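Local coordinates for protein dodecin (Thermus thermophilus, PDB 2UX9) that binds and sequesters flavins such as FMN and FAD, and also coenzyme A, probably as a storage protein, in a hollow sphere of twelve identical subunits, at residues C[26-29]-C[30-34]. The protein carries 1 engineered substitution. Sequence-based numbering, arbitrary orientation.
Sequences LARA and RKTLR. With COA (coenzyme A), chain Q.
Arg28 and Thr32 meet one turn apart at the C-terminal end of helix 18-32, the single helix packed against the three-stranded antiparallel sheet of the dodecin fold. Arg28 NH1 donates to Thr32 OG1 over 3.2 Å, with the hydroxyl at the guanidinium edge and in its plane. The Arg28 chain leaves the helix with CG anti to the backbone N (chi1 173°) and bends at chi2 (55°), which brings the guanidinium back toward Thr32. Both residues grip one phosphate of coenzyme A. Arg28 NH2 gives a nearly straight bond of 2.7 Å to COA O4A, also at the guanidinium edge, and Thr32 OG1 donates to COA O5A. With an alanine at Arg28, phosphate oxygen O4A would probably lose this charged donor and Thr32 OG1 its NH1 bond. Lys31 crosses Arg28 at about a right angle, CD against CD.

On another side of the helix, the extended Arg30 chain lays one guanidinium face over Ala27 CA, 3.4 Å from NH1. A water at the edge of that group links NH1 to Leu26 O. Ala29 O accepts from both Thr32 N and Leu33 N, the latter at 2.8 Å. Toward the sheet, Leu26 packs on Phe39 and Val62, and Leu33 on Phe64. Arg34 then takes the adenosine of the cofactor. Its backbone N donates to COA N7A, and its O accepts from COA N6A. A guanidinium face covers the imidazole side of the adenine near C8A, while NH2 reaches COA O2B at 3.1 Å.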
loop_
_atom_site.group_PDB
_atom_site.type_symbol
_atom_site.label_atom_id
_atom_site.label_comp_id
_atom_site.label_asym_id
_atom_site.label_seq_id
_atom_site.Cartn_x
_atom_site.Cartn_y
_atom_site.Cartn_z
ATOM N N LEU C 26 -3.421 -17.725 -19.290
ATOM C CA LEU C 26 -2.238 -17.836 -20.122
ATOM C C LEU C 26 -2.516 -18.574 -21.425
ATOM O O LEU C 26 -1.925 -18.249 -22.442
ATOM C CB LEU C 26 -1.097 -18.511 -19.358
ATOM C CG LEU C 26 -0.593 -17.786 -18.109
ATOM C CD1 LEU C 26 0.624 -18.476 -17.493
ATOM C CD2 LEU C 26 -0.255 -16.340 -18.425
ATOM N N ALA C 27 -3.398 -19.574 -21.391
ATOM C CA ALA C 27 -3.780 -20.293 -22.603
ATOM C C ALA C 27 -4.489 -19.364 -23.578
ATOM O O ALA C 27 -4.252 -19.408 -24.784
ATOM C CB ALA C 27 -4.671 -21.462 -22.266
ATOM N N ARG C 28 -5.355 -18.503 -23.068
ATOM C CA ARG C 28 -6.009 -17.537 -23.934
ATOM C C ARG C 28 -4.993 -16.517 -24.442
ATOM O O ARG C 28 -4.994 -16.179 -25.627
ATOM C CB ARG C 28 -7.153 -16.835 -23.204
ATOM C CG ARG C 28 -7.781 -15.684 -23.983
ATOM C CD ARG C 28 -8.270 -16.096 -25.366
ATOM N NE ARG C 28 -8.794 -14.941 -26.097
ATOM C CZ ARG C 28 -8.049 -14.059 -26.758
ATOM N NH1 ARG C 28 -6.727 -14.158 -26.800
ATOM N NH2 ARG C 28 -8.641 -13.047 -27.374
ATOM N N ALA C 29 -4.120 -16.034 -23.569
ATOM C CA ALA C 29 -3.139 -15.038 -23.986
ATOM C C ALA C 29 -2.276 -15.527 -25.153
ATOM O O ALA C 29 -2.009 -14.778 -26.095
ATOM C CB ALA C 29 -2.263 -14.658 -22.835
ATOM N N ARG C 30 -1.857 -16.787 -25.109
ATOM C CA ARG C 30 -0.971 -17.316 -26.162
ATOM C C ARG C 30 -1.651 -17.569 -27.507
ATOM O O ARG C 30 -0.974 -17.781 -28.519
ATOM C CB ARG C 30 -0.210 -18.553 -25.679
ATOM C CG ARG C 30 -1.002 -19.801 -25.462
ATOM C CD ARG C 30 -0.043 -20.978 -25.256
ATOM N NE ARG C 30 -0.726 -22.216 -24.901
ATOM C CZ ARG C 30 -1.032 -22.623 -23.667
ATOM N NH1 ARG C 30 -0.736 -21.899 -22.584
ATOM N NH2 ARG C 30 -1.665 -23.784 -23.519
ATOM N N LYS C 31 -2.978 -17.527 -27.539
ATOM C CA LYS C 31 -3.689 -17.580 -28.812
ATOM C C LYS C 31 -3.370 -16.379 -29.700
ATOM O O LYS C 31 -3.339 -16.511 -30.922
ATOM C CB LYS C 31 -5.205 -17.678 -28.603
ATOM C CG LYS C 31 -5.630 -18.998 -27.998
ATOM C CD LYS C 31 -7.135 -19.117 -27.868
ATOM C CE LYS C 31 -7.560 -20.568 -27.839
ATOM N NZ LYS C 31 -7.489 -21.184 -29.192
ATOM N N THR C 32 -3.133 -15.214 -29.094
ATOM C CA THR C 32 -2.915 -13.986 -29.851
ATOM C C THR C 32 -1.622 -13.226 -29.536
ATOM O O THR C 32 -1.214 -12.383 -30.330
ATOM C CB THR C 32 -4.118 -13.023 -29.672
ATOM O OG1 THR C 32 -4.316 -12.745 -28.284
ATOM C CG2 THR C 32 -5.393 -13.648 -30.224
ATOM N N LEU C 33 -0.980 -13.516 -28.401
ATOM C CA LEU C 33 0.209 -12.784 -27.976
ATOM C C LEU C 33 1.434 -13.666 -28.016
ATOM O O LEU C 33 1.380 -14.815 -27.593
ATOM C CB LEU C 33 0.036 -12.238 -26.557
ATOM C CG LEU C 33 -1.129 -11.267 -26.380
ATOM C CD1 LEU C 33 -1.222 -10.806 -24.940
ATOM C CD2 LEU C 33 -0.984 -10.077 -27.306
ATOM N N ARG C 34 2.528 -13.106 -28.523
ATOM C CA ARG C 34 3.806 -13.799 -28.662
ATOM C C ARG C 34 4.809 -13.245 -27.664
ATOM O O ARG C 34 4.678 -12.112 -27.190
ATOM C CB ARG C 34 4.335 -13.626 -30.080
ATOM C CG ARG C 34 3.418 -14.231 -31.118
ATOM C CD ARG C 34 3.903 -13.953 -32.523
ATOM N NE ARG C 34 3.857 -12.536 -32.873
ATOM C CZ ARG C 34 2.799 -11.898 -33.377
ATOM N NH1 ARG C 34 1.633 -12.519 -33.583
ATOM N NH2 ARG C 34 2.916 -10.622 -33.692
HETATM N N1A COA Q . 4.893 -7.784 -30.098
HETATM C C2A COA Q . 4.166 -6.985 -30.965
HETATM N N3A COA Q . 2.929 -7.371 -31.398
HETATM C C4A COA Q . 2.403 -8.541 -30.987
HETATM C C5A COA Q . 3.117 -9.363 -30.107
HETATM C C6A COA Q . 4.371 -8.975 -29.660
HETATM N N6A COA Q . 5.062 -9.699 -28.767
HETATM N N7A COA Q . 2.357 -10.445 -29.875
HETATM C C8A COA Q . 1.200 -10.341 -30.565
HETATM N N9A COA Q . 1.221 -9.153 -31.247
HETATM C C1B COA Q . 0.100 -8.530 -31.965
HETATM C C2B COA Q . -0.659 -9.466 -32.884
HETATM O O2B COA Q . -0.016 -9.716 -34.109
HETATM C C3B COA Q . -1.952 -8.708 -33.045
HETATM O O3B COA Q . -1.803 -7.654 -33.957
HETATM P P3B COA Q . -2.815 -7.478 -35.195
HETATM O O7A COA Q . -2.411 -6.190 -35.858
HETATM O O8A COA Q . -2.749 -8.681 -36.087
HETATM O O9A COA Q . -4.207 -7.319 -34.631
HETATM C C4B COA Q . -2.164 -8.147 -31.655
HETATM O O4B COA Q . -0.885 -8.133 -31.031
HETATM C C5B COA Q . -3.167 -9.046 -30.947
HETATM O O5B COA Q . -4.443 -8.892 -31.549
HETATM P P1A COA Q . -5.682 -8.202 -30.788
HETATM O O1A COA Q . -6.619 -7.542 -31.784
HETATM O O2A COA Q . -5.221 -7.220 -29.727
HETATM O O3A COA Q . -6.515 -9.423 -30.182
HETATM P P2A COA Q . -6.481 -9.970 -28.683
HETATM O O4A COA Q . -7.336 -11.184 -28.840
HETATM O O5A COA Q . -5.081 -10.321 -28.263
HETATM O O6A COA Q . -7.158 -8.854 -27.738
HETATM C CBP COA Q . -8.659 -7.108 -27.034
HETATM C CCP COA Q . -8.358 -8.182 -28.081
HETATM C CDP COA Q . -9.901 -6.330 -27.456
HETATM C CEP COA Q . -8.920 -7.788 -25.696
HETATM C CAP COA Q . -7.466 -6.170 -26.882
HETATM O OAP COA Q . -6.999 -5.765 -28.149
HETATM C C9P COA Q . -7.792 -4.977 -26.043
HETATM O O9P COA Q . -7.915 -5.123 -24.664
HETATM N N8P COA Q . -7.977 -3.795 -26.606
HETATM C C7P COA Q . -8.920 -2.866 -25.997
HETATM C C6P COA Q . -8.524 -1.459 -26.343
HETATM C C5P COA Q . -9.197 -0.465 -25.443
HETATM O O5P COA Q . -8.794 -0.265 -24.290
HETATM N N4P COA Q . -10.209 0.174 -26.007
HETATM C C3P COA Q . -10.500 1.546 -25.653
HETATM C C2P COA Q . -11.803 1.555 -24.875
HETATM S S1P COA Q . -12.146 3.183 -24.192
HETATM O O HOH W 1 0.746 -19.372 -22.349
#